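Local coordinates for protein alginate lyase, family PL7 (Zobellia galactanivorans, PDB 3ZPY) that cleaves alginate by its lyase activity and is represented here by the family PL7 catalytic domain of a longer protein, at residues G114-H125 / D137-E148; Y162-F173 / V202-D210. All blocks are in the same frame, centred on the assembly; numbering follows the deposited sequence.

In the fold
Both interactions belong to the beta jelly roll of the alginate lyase domain. Interaction 1 pairs two strands of the large curved sheet, centred about 8 Å from the centre of the chain, and carries the QIH sequence that in PL7 relatives lines the catalytic groove. Interaction 2 lies at the edge of the sandwich, about 17 Å from the chain centre, and joins that sheet to the other one. Their centres are about 14 Å apart, yet they touch: D138 O is 2.8 Å from Y162 N, a probable hydrogen bond, R141 NH2 makes a 2.9 Å salt bridge to E165 OE2, and V140 packs on V163. The sodium ion, at T35, A37 and I40, is bound by neither.

Interaction 1. Residues G114-H125 / D137-E148; sequences GDGGVLCFGQIH and DDVVRVQFIGEE
H125 and D138 meet where one strand ends and its antiparallel partner begins. H125 ND1 donates to D138 OD1 over 2.6 Å, in the plane of the imidazole and to the anti lone pair of the oxygen. Its CG lies anti to the backbone N (chi1 -167°), which lays the ring beside D138, with the backbone of D137 over one ring face; H125 NE2 lies 2.7 Å from a water. D138 OD2 takes R141 NH1 in a 2.9 Å salt bridge, so both carboxylate oxygens are held. One shell out, Q143 OE1 (3.0 Å from R141 NE) and E165 position the many-donor R141, and S160 and K158 bind Q143 NE2. Q123 and H125 share this face with R141 and Q143; they belong to the QIH motif, whose Gln and His line the concave catalytic groove in PL7 relatives, and probably do so here.

V140, V142 and F144, with I124, form the apolar face toward the sandwich core. F121 turns its edge to the face of F144, a T-shaped pair with planes at 62°, its CE2 over the ring centre, while F121 CZ touches V142 CG1 at 3.6 Å. F121 and G122 share V142 in a classic bulge; a second sets V139 and V140 against I124, whose O accepts both N-H groups. At the other end, a CB on G117 would clash with E147 O, whereas G116 has a backbone (phi 106°) that would jam one against D115 O. G116 N gives a 2.7 Å bond to E148 OE1, from above the carboxylate plane.

Strand 138-146 has 154-160 on its far side, and 117-125 continues the sheet to 216-219 and 221-223, where Y216 meets H125. On the core side, F121 and F144 pack on strand 96-107 of the facing sheet.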
loop_
_atom_site.group_PDB
_atom_site.type_symbol
_atom_site.label_atom_id
_atom_site.label_comp_id
_atom_site.label_asym_id
_atom_site.label_seq_id
_atom_site.Cartn_x
_atom_site.Cartn_y
_atom_site.Cartn_z
ATOM N N GLY A 114 -8.897 -1.772 19.481
ATOM C CA GLY A 114 -10.082 -0.898 19.557
ATOM C C GLY A 114 -9.766 0.595 19.575
ATOM O O GLY A 114 -10.651 1.463 19.255
ATOM N N ASP A 115 -8.516 0.923 19.854
ATOM C CA ASP A 115 -8.137 2.267 20.046
ATOM C C ASP A 115 -7.180 2.664 18.947
ATOM O O ASP A 115 -5.977 2.188 18.882
ATOM C CB ASP A 115 -7.377 2.383 21.310
ATOM C CG ASP A 115 -7.004 3.825 21.676
ATOM O OD1 ASP A 115 -7.814 4.768 21.374
ATOM O OD2 ASP A 115 -5.892 3.964 22.289
ATOM N N GLY A 116 -7.661 3.454 18.048
ATOM C CA GLY A 116 -6.834 3.910 16.943
ATOM C C GLY A 116 -7.204 3.208 15.641
ATOM O O GLY A 116 -7.929 2.170 15.631
ATOM N N GLY A 117 -6.761 3.848 14.547
ATOM C CA GLY A 117 -6.950 3.300 13.207
ATOM C C GLY A 117 -5.781 3.712 12.389
ATOM O O GLY A 117 -5.237 4.809 12.542
ATOM N N VAL A 118 -5.331 2.824 11.489
ATOM C CA VAL A 118 -4.156 3.097 10.682
ATOM C C VAL A 118 -4.209 2.272 9.387
ATOM O O VAL A 118 -4.552 1.063 9.428
ATOM C CB VAL A 118 -2.834 2.869 11.510
ATOM C CG1 VAL A 118 -2.788 1.506 12.235
ATOM C CG2 VAL A 118 -1.562 3.081 10.713
ATOM N N LEU A 119 -3.673 2.813 8.294
ATOM C CA LEU A 119 -3.462 1.991 7.154
ATOM C C LEU A 119 -2.283 2.532 6.345
ATOM O O LEU A 119 -1.844 3.678 6.555
ATOM C CB LEU A 119 -4.721 1.937 6.307
ATOM C CG LEU A 119 -5.222 3.294 5.657
ATOM C CD1 LEU A 119 -4.463 3.710 4.402
ATOM C CD2 LEU A 119 -6.705 3.133 5.267
ATOM N N CYS A 120 -1.785 1.682 5.415
ATOM C CA CYS A 120 -0.637 1.988 4.566
ATOM C C CYS A 120 -1.103 2.135 3.128
ATOM O O CYS A 120 -1.774 1.266 2.601
ATOM C CB CYS A 120 0.336 0.799 4.701
ATOM S SG CYS A 120 1.688 0.883 3.483
ATOM N N PHE A 121 -0.761 3.255 2.545
ATOM C CA PHE A 121 -1.237 3.590 1.174
ATOM C C PHE A 121 -0.044 3.610 0.159
ATOM O O PHE A 121 -0.249 4.029 -0.993
ATOM C CB PHE A 121 -2.073 4.868 1.167
ATOM C CG PHE A 121 -1.364 6.096 1.715
ATOM C CD1 PHE A 121 -0.555 6.898 0.921
ATOM C CD2 PHE A 121 -1.601 6.546 3.030
ATOM C CE1 PHE A 121 0.043 8.042 1.410
ATOM C CE2 PHE A 121 -0.975 7.646 3.540
ATOM C CZ PHE A 121 -0.131 8.428 2.722
ATOM N N GLY A 122 1.204 3.270 0.579
ATOM C CA GLY A 122 2.244 3.026 -0.418
ATOM C C GLY A 122 3.409 2.397 0.324
ATOM O O GLY A 122 3.587 2.626 1.529
ATOM N N GLN A 123 4.171 1.592 -0.405
ATOM C CA GLN A 123 5.276 0.840 0.177
ATOM C C GLN A 123 6.417 0.635 -0.790
ATOM O O GLN A 123 6.186 0.607 -2.002
ATOM C CB GLN A 123 4.902 -0.589 0.595
ATOM C CG GLN A 123 3.694 -0.841 1.480
ATOM C CD GLN A 123 3.382 -2.353 1.370
ATOM O OE1 GLN A 123 2.261 -2.717 0.995
ATOM N NE2 GLN A 123 4.344 -3.177 1.594
ATOM N N ILE A 124 7.633 0.399 -0.201
ATOM C CA ILE A 124 8.629 -0.371 -0.867
ATOM C C ILE A 124 8.804 -1.682 -0.077
ATOM O O ILE A 124 8.986 -1.655 1.153
ATOM C CB ILE A 124 10.027 0.359 -0.898
ATOM C CG1 ILE A 124 9.871 1.691 -1.653
ATOM C CG2 ILE A 124 11.129 -0.523 -1.555
ATOM C CD1 ILE A 124 11.003 2.679 -1.395
ATOM N N HIS A 125 8.756 -2.800 -0.809
ATOM C CA HIS A 125 8.996 -4.094 -0.201
ATOM C C HIS A 125 10.303 -4.659 -0.675
ATOM O O HIS A 125 10.587 -4.632 -1.887
ATOM C CB HIS A 125 7.781 -5.025 -0.456
ATOM C CG HIS A 125 7.827 -6.264 0.396
ATOM N ND1 HIS A 125 7.404 -6.302 1.709
ATOM C CD2 HIS A 125 8.343 -7.496 0.143
ATOM C CE1 HIS A 125 7.601 -7.529 2.207
ATOM N NE2 HIS A 125 8.186 -8.263 1.255
ATOM N N ASP A 137 12.197 -7.423 4.505
ATOM C CA ASP A 137 10.731 -7.396 4.432
ATOM C C ASP A 137 10.273 -6.002 3.952
ATOM O O ASP A 137 10.896 -5.508 2.971
ATOM C CB ASP A 137 10.091 -7.846 5.748
ATOM C CG ASP A 137 10.293 -9.326 6.040
ATOM O OD1 ASP A 137 10.272 -10.220 5.134
ATOM O OD2 ASP A 137 10.471 -9.598 7.234
ATOM N N ASP A 138 9.247 -5.339 4.527
ATOM C CA ASP A 138 8.926 -3.968 4.088
ATOM C C ASP A 138 10.082 -3.036 4.389
ATOM O O ASP A 138 10.483 -2.875 5.527
ATOM C CB ASP A 138 7.717 -3.407 4.825
ATOM C CG ASP A 138 6.411 -4.151 4.534
ATOM O OD1 ASP A 138 6.290 -4.874 3.525
ATOM O OD2 ASP A 138 5.476 -4.076 5.400
ATOM N N VAL A 139 10.554 -2.361 3.332
ATOM C CA VAL A 139 11.594 -1.308 3.451
ATOM C C VAL A 139 10.971 -0.055 4.060
ATOM O O VAL A 139 11.512 0.565 4.965
ATOM C CB VAL A 139 12.229 -1.019 2.092
ATOM C CG1 VAL A 139 13.114 0.187 2.140
ATOM C CG2 VAL A 139 12.971 -2.244 1.555
ATOM N N VAL A 140 9.804 0.330 3.507
ATOM C CA VAL A 140 9.062 1.527 4.066
ATOM C C VAL A 140 7.585 1.278 3.837
ATOM O O VAL A 140 7.201 0.709 2.793
ATOM C CB VAL A 140 9.569 2.876 3.447
ATOM C CG1 VAL A 140 9.173 3.014 1.952
ATOM C CG2 VAL A 140 9.041 4.081 4.251
ATOM N N ARG A 141 6.807 1.701 4.819
ATOM C CA ARG A 141 5.362 1.816 4.717
ATOM C C ARG A 141 4.964 3.256 4.974
ATOM O O ARG A 141 5.297 3.815 6.028
ATOM C CB ARG A 141 4.705 0.926 5.758
ATOM C CG ARG A 141 4.787 -0.553 5.400
ATOM C CD ARG A 141 3.781 -1.381 6.225
ATOM N NE ARG A 141 3.890 -1.184 7.678
ATOM C CZ ARG A 141 4.769 -1.805 8.446
ATOM N NH1 ARG A 141 5.680 -2.620 7.932
ATOM N NH2 ARG A 141 4.796 -1.563 9.767
ATOM N N VAL A 142 4.208 3.863 4.028
ATOM C CA VAL A 142 3.718 5.235 4.143
ATOM C C VAL A 142 2.271 5.121 4.620
ATOM O O VAL A 142 1.476 4.479 3.936
ATOM C CB VAL A 142 3.813 5.871 2.759
ATOM C CG1 VAL A 142 3.251 7.291 2.837
ATOM C CG2 VAL A 142 5.241 5.887 2.211
ATOM N N GLN A 143 1.985 5.708 5.793
ATOM C CA GLN A 143 0.727 5.408 6.461
ATOM C C GLN A 143 0.116 6.695 6.991
ATOM O O GLN A 143 0.783 7.662 7.213
ATOM C CB GLN A 143 0.937 4.493 7.685
ATOM C CG GLN A 143 1.667 3.196 7.254
ATOM C CD GLN A 143 2.327 2.489 8.323
ATOM O OE1 GLN A 143 2.235 1.250 8.426
ATOM N NE2 GLN A 143 3.108 3.252 9.094
ATOM N N PHE A 144 -1.217 6.678 7.137
ATOM C CA PHE A 144 -1.900 7.616 8.023
ATOM C C PHE A 144 -2.430 6.869 9.268
ATOM O O PHE A 144 -2.986 5.789 9.116
ATOM C CB PHE A 144 -3.063 8.336 7.325
ATOM C CG PHE A 144 -2.668 9.387 6.339
ATOM C CD1 PHE A 144 -1.441 10.077 6.354
ATOM C CD2 PHE A 144 -3.643 9.779 5.428
ATOM C CE1 PHE A 144 -1.187 11.042 5.373
ATOM C CE2 PHE A 144 -3.418 10.760 4.487
ATOM C CZ PHE A 144 -2.165 11.404 4.478
ATOM N N ILE A 145 -2.248 7.519 10.417
ATOM C CA ILE A 145 -2.667 6.996 11.672
ATOM C C ILE A 145 -3.567 8.038 12.359
ATOM O O ILE A 145 -3.263 9.245 12.370
ATOM C CB ILE A 145 -1.471 6.602 12.563
ATOM C CG1 ILE A 145 -1.986 5.967 13.890
ATOM C CG2 ILE A 145 -0.520 7.799 12.839
ATOM C CD1 ILE A 145 -0.920 5.171 14.559
ATOM N N GLY A 146 -4.650 7.554 12.948
ATOM C CA GLY A 146 -5.638 8.412 13.614
ATOM C C GLY A 146 -6.563 7.653 14.506
ATOM O O GLY A 146 -6.141 6.688 15.152
ATOM N N GLU A 147 -7.800 8.088 14.623
ATOM C CA GLU A 147 -8.718 7.437 15.542
ATOM C C GLU A 147 -9.396 6.235 14.888
ATOM O O GLU A 147 -9.457 6.130 13.640
ATOM C CB GLU A 147 -9.848 8.416 15.888
ATOM C CG GLU A 147 -9.401 9.665 16.590
ATOM C CD GLU A 147 -10.421 10.730 16.282
ATOM O OE1 GLU A 147 -11.522 10.642 16.902
ATOM O OE2 GLU A 147 -10.170 11.601 15.406
ATOM N N GLU A 148 -9.903 5.334 15.732
ATOM C CA GLU A 148 -10.602 4.155 15.202
ATOM C C GLU A 148 -11.802 4.657 14.369
ATOM O O GLU A 148 -12.527 5.563 14.758
ATOM C CB GLU A 148 -11.095 3.254 16.291
ATOM C CG GLU A 148 -11.956 3.965 17.376
ATOM C CD GLU A 148 -11.142 4.662 18.476
ATOM O OE1 GLU A 148 -9.919 4.931 18.287
ATOM O OE2 GLU A 148 -11.764 4.961 19.546
HETATM O O HOH W 1 9.070 -10.732 1.992
#

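Interaction 2. Residues Y162-F173 / V202-D210; sequences YVTEEQGGSQTF and VFRKKMEVD
K205 runs alongside V163 and the turn after helix 162-165. Its CB packs on V163 CG2 at 4.0 Å; CD slides beside V163 O at 3.4 Å, and CE lies 3.3 Å from Q167 O, a place for methylenes that the charged end probably makes slightly positive. The chain runs extended until chi4 (63°) bends K205 NZ to a water at 3.1 Å, which Q171 NE2 also binds. A lysine suits this partly exposed edge: apolar stem, charged end bound to water.

Two residues earlier on the same strand, F203 is swung toward the helix, CG anti to its backbone N (chi1 175°): CE1 meets T164 CG2 at 3.6 Å, V163 CG1 touches CZ, and the amide of Q171 lies at the ring edge. F173 covers V202 O with one ring face. Beyond K205, flexible M207 packs against helix 162-165; its SD makes an oblique Met-aromatic contact, 4.9 Å from the Y162 ring centroid, and its CE touches Y162 CD1. V209 CG2 touches the hydroxyl end of that ring.

Strand 200-206 is outermost in the seven-stranded sheet; strand 171-177 of the other sheet, and the short helix leading into it, pack against it, as where the two sheets of a jelly-roll sandwich meet at their margin.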
loop_
_atom_site.group_PDB
_atom_site.type_symbol
_atom_site.label_atom_id
_atom_site.label_comp_id
_atom_site.label_asym_id
_atom_site.label_seq_id
_atom_site.Cartn_x
_atom_site.Cartn_y
_atom_site.Cartn_z
ATOM N N TYR A 162 11.333 -1.183 7.550
ATOM C CA TYR A 162 12.710 -1.406 8.047
ATOM C C TYR A 162 13.466 -0.076 8.277
ATOM O O TYR A 162 14.099 0.130 9.295
ATOM C CB TYR A 162 13.461 -2.249 7.032
ATOM C CG TYR A 162 14.802 -2.611 7.458
ATOM C CD1 TYR A 162 15.840 -1.650 7.580
ATOM C CD2 TYR A 162 15.032 -3.906 7.913
ATOM C CE1 TYR A 162 17.094 -2.012 8.038
ATOM C CE2 TYR A 162 16.298 -4.293 8.385
ATOM C CZ TYR A 162 17.343 -3.317 8.438
ATOM O OH TYR A 162 18.583 -3.616 8.941
ATOM N N VAL A 163 13.238 0.872 7.355
ATOM C CA VAL A 163 14.069 2.057 7.316
ATOM C C VAL A 163 13.897 2.931 8.597
ATOM O O VAL A 163 14.826 3.614 8.982
ATOM C CB VAL A 163 13.787 2.916 6.030
ATOM C CG1 VAL A 163 12.401 3.564 6.072
ATOM C CG2 VAL A 163 14.940 3.905 5.809
ATOM N N THR A 164 12.756 2.813 9.269
ATOM C CA THR A 164 12.551 3.469 10.576
ATOM C C THR A 164 12.566 2.416 11.681
ATOM O O THR A 164 13.263 2.610 12.693
ATOM C CB THR A 164 11.313 4.363 10.620
ATOM O OG1 THR A 164 10.187 3.576 10.290
ATOM C CG2 THR A 164 11.461 5.578 9.760
ATOM N N GLU A 165 11.739 1.377 11.549
ATOM C CA GLU A 165 11.625 0.440 12.695
ATOM C C GLU A 165 12.920 -0.208 13.153
ATOM O O GLU A 165 13.026 -0.567 14.327
ATOM C CB GLU A 165 10.576 -0.610 12.340
ATOM C CG GLU A 165 9.168 -0.106 12.156
ATOM C CD GLU A 165 8.294 -1.265 11.736
ATOM O OE1 GLU A 165 8.512 -2.463 12.097
ATOM O OE2 GLU A 165 7.308 -1.017 11.106
ATOM N N GLU A 166 13.836 -0.502 12.230
ATOM C CA GLU A 166 15.075 -1.189 12.542
ATOM C C GLU A 166 16.219 -0.179 12.635
ATOM O O GLU A 166 17.369 -0.519 12.830
ATOM C CB GLU A 166 15.351 -2.287 11.492
ATOM C CG GLU A 166 14.407 -3.490 11.553
ATOM C CD GLU A 166 14.768 -4.472 12.628
ATOM O OE1 GLU A 166 15.727 -4.203 13.347
ATOM O OE2 GLU A 166 14.096 -5.508 12.721
ATOM N N GLN A 167 15.851 1.122 12.605
ATOM C CA GLN A 167 16.833 2.237 12.581
ATOM C C GLN A 167 16.334 3.416 13.419
ATOM O O GLN A 167 16.172 4.557 12.963
ATOM C CB GLN A 167 17.183 2.645 11.127
ATOM C CG GLN A 167 17.503 1.485 10.198
ATOM C CD GLN A 167 18.086 2.010 8.918
ATOM O OE1 GLN A 167 17.538 2.983 8.303
ATOM N NE2 GLN A 167 19.194 1.428 8.474
ATOM N N GLY A 168 15.955 3.095 14.658
ATOM C CA GLY A 168 15.636 4.131 15.660
ATOM C C GLY A 168 14.203 4.315 15.970
ATOM O O GLY A 168 13.855 5.079 16.889
ATOM N N GLY A 169 13.319 3.623 15.259
ATOM C CA GLY A 169 11.874 3.649 15.597
ATOM C C GLY A 169 11.008 4.314 14.557
ATOM O O GLY A 169 11.506 5.180 13.822
ATOM N N SER A 170 9.729 3.922 14.456
ATOM C CA SER A 170 8.836 4.579 13.472
ATOM C C SER A 170 8.800 6.098 13.722
ATOM O O SER A 170 8.993 6.569 14.857
ATOM C CB SER A 170 7.466 3.941 13.628
ATOM O OG SER A 170 6.944 4.213 14.937
ATOM N N GLN A 171 8.476 6.856 12.687
ATOM C CA GLN A 171 8.489 8.350 12.798
ATOM C C GLN A 171 7.107 8.831 12.362
ATOM O O GLN A 171 6.456 8.293 11.447
ATOM C CB GLN A 171 9.532 8.974 11.893
ATOM C CG GLN A 171 10.927 8.612 12.377
ATOM C CD GLN A 171 12.039 9.235 11.566
ATOM O OE1 GLN A 171 11.852 10.308 11.018
ATOM N NE2 GLN A 171 13.177 8.605 11.512
ATOM N N THR A 172 6.613 9.840 13.072
ATOM C CA THR A 172 5.315 10.427 12.765
ATOM C C THR A 172 5.447 11.951 12.554
ATOM O O THR A 172 6.315 12.606 13.090
ATOM C CB THR A 172 4.247 10.191 13.864
ATOM O OG1 THR A 172 4.704 10.781 15.103
ATOM C CG2 THR A 172 3.971 8.681 14.039
ATOM N N PHE A 173 4.494 12.452 11.791
ATOM C CA PHE A 173 4.482 13.853 11.354
ATOM C C PHE A 173 3.068 14.387 11.403
ATOM O O PHE A 173 2.151 13.820 10.765
ATOM C CB PHE A 173 5.086 13.987 9.934
ATOM C CG PHE A 173 6.441 13.390 9.837
ATOM C CD1 PHE A 173 7.553 14.184 10.108
ATOM C CD2 PHE A 173 6.668 12.019 9.453
ATOM C CE1 PHE A 173 8.848 13.626 10.148
ATOM C CE2 PHE A 173 7.939 11.477 9.517
ATOM C CZ PHE A 173 9.059 12.298 9.752
ATOM N N VAL A 202 9.362 15.185 3.016
ATOM C CA VAL A 202 8.875 15.074 4.413
ATOM C C VAL A 202 9.565 13.980 5.254
ATOM O O VAL A 202 9.491 13.965 6.471
ATOM C CB VAL A 202 7.335 14.911 4.481
ATOM C CG1 VAL A 202 6.656 16.081 3.774
ATOM C CG2 VAL A 202 6.899 13.636 3.790
ATOM N N PHE A 203 10.286 13.127 4.547
ATOM C CA PHE A 203 11.030 11.999 5.225
ATOM C C PHE A 203 12.147 11.583 4.286
ATOM O O PHE A 203 11.863 11.289 3.120
ATOM C CB PHE A 203 10.097 10.793 5.442
ATOM C CG PHE A 203 10.858 9.637 5.991
ATOM C CD1 PHE A 203 11.199 9.565 7.297
ATOM C CD2 PHE A 203 11.294 8.660 5.098
ATOM C CE1 PHE A 203 11.995 8.498 7.777
ATOM C CE2 PHE A 203 12.046 7.595 5.552
ATOM C CZ PHE A 203 12.392 7.510 6.884
ATOM N N ARG A 204 13.351 11.456 4.804
ATOM C CA ARG A 204 14.439 10.959 3.984
ATOM C C ARG A 204 15.423 10.286 4.937
ATOM O O ARG A 204 15.876 10.951 5.909
ATOM C CB ARG A 204 15.122 12.137 3.248
ATOM C CG ARG A 204 16.390 11.723 2.535
ATOM C CD ARG A 204 16.979 12.868 1.716
ATOM N NE ARG A 204 18.400 12.652 1.425
ATOM C CZ ARG A 204 18.860 11.961 0.372
ATOM N NH1 ARG A 204 18.000 11.501 -0.542
ATOM N NH2 ARG A 204 20.176 11.850 0.196
ATOM N N LYS A 205 15.856 9.030 4.620
ATOM C CA LYS A 205 16.719 8.319 5.552
ATOM C C LYS A 205 17.457 7.257 4.787
ATOM O O LYS A 205 16.883 6.558 3.950
ATOM C CB LYS A 205 15.888 7.694 6.692
ATOM C CG LYS A 205 16.781 7.139 7.821
ATOM C CD LYS A 205 15.885 6.837 9.044
ATOM C CE LYS A 205 16.686 6.274 10.244
ATOM N NZ LYS A 205 17.636 7.312 10.686
ATOM N N LYS A 206 18.744 7.099 5.123
ATOM C CA LYS A 206 19.582 6.056 4.521
ATOM C C LYS A 206 19.248 4.667 5.088
ATOM O O LYS A 206 19.113 4.521 6.313
ATOM C CB LYS A 206 21.015 6.515 4.393
ATOM C CG LYS A 206 21.908 5.637 3.530
ATOM C CD LYS A 206 23.374 5.995 3.710
ATOM C CE LYS A 206 24.210 5.503 2.539
ATOM N NZ LYS A 206 23.629 5.912 1.232
ATOM N N MET A 207 19.243 3.665 4.222
ATOM C CA MET A 207 19.235 2.247 4.626
ATOM C C MET A 207 20.674 1.862 4.919
ATOM O O MET A 207 21.532 1.743 3.985
ATOM C CB MET A 207 18.692 1.369 3.517
ATOM C CG MET A 207 17.210 1.510 3.358
ATOM S SD MET A 207 16.339 0.568 4.629
ATOM C CE MET A 207 16.689 -1.123 4.005
ATOM N N GLU A 208 20.964 1.577 6.190
ATOM C CA GLU A 208 22.311 1.107 6.594
ATOM C C GLU A 208 22.417 -0.397 6.504
ATOM O O GLU A 208 22.618 -1.065 7.490
ATOM C CB GLU A 208 22.662 1.612 8.012
ATOM C CG GLU A 208 22.652 3.130 8.200
ATOM C CD GLU A 208 23.641 3.876 7.311
ATOM O OE1 GLU A 208 24.599 3.269 6.749
ATOM O OE2 GLU A 208 23.469 5.104 7.206
ATOM N N VAL A 209 22.256 -0.904 5.317
ATOM C CA VAL A 209 22.273 -2.360 4.980
ATOM C C VAL A 209 23.100 -2.381 3.661
ATOM O O VAL A 209 22.927 -1.498 2.783
ATOM C CB VAL A 209 20.842 -2.840 4.626
ATOM C CG1 VAL A 209 20.918 -4.225 3.927
ATOM C CG2 VAL A 209 19.929 -2.833 5.868
ATOM N N ASP A 210 23.970 -3.394 3.516
ATOM C CA ASP A 210 24.859 -3.502 2.327
ATOM C C ASP A 210 24.140 -3.873 1.048
ATOM O O ASP A 210 24.305 -3.227 0.063
ATOM C CB ASP A 210 26.047 -4.451 2.583
ATOM C CG ASP A 210 26.770 -4.131 3.852
ATOM O OD1 ASP A 210 26.980 -2.931 4.164
ATOM O OD2 ASP A 210 27.128 -5.101 4.549
HETATM O O HOH W 2 20.145 -0.839 9.539
HETATM O O HOH W 3 15.826 9.867 10.928
#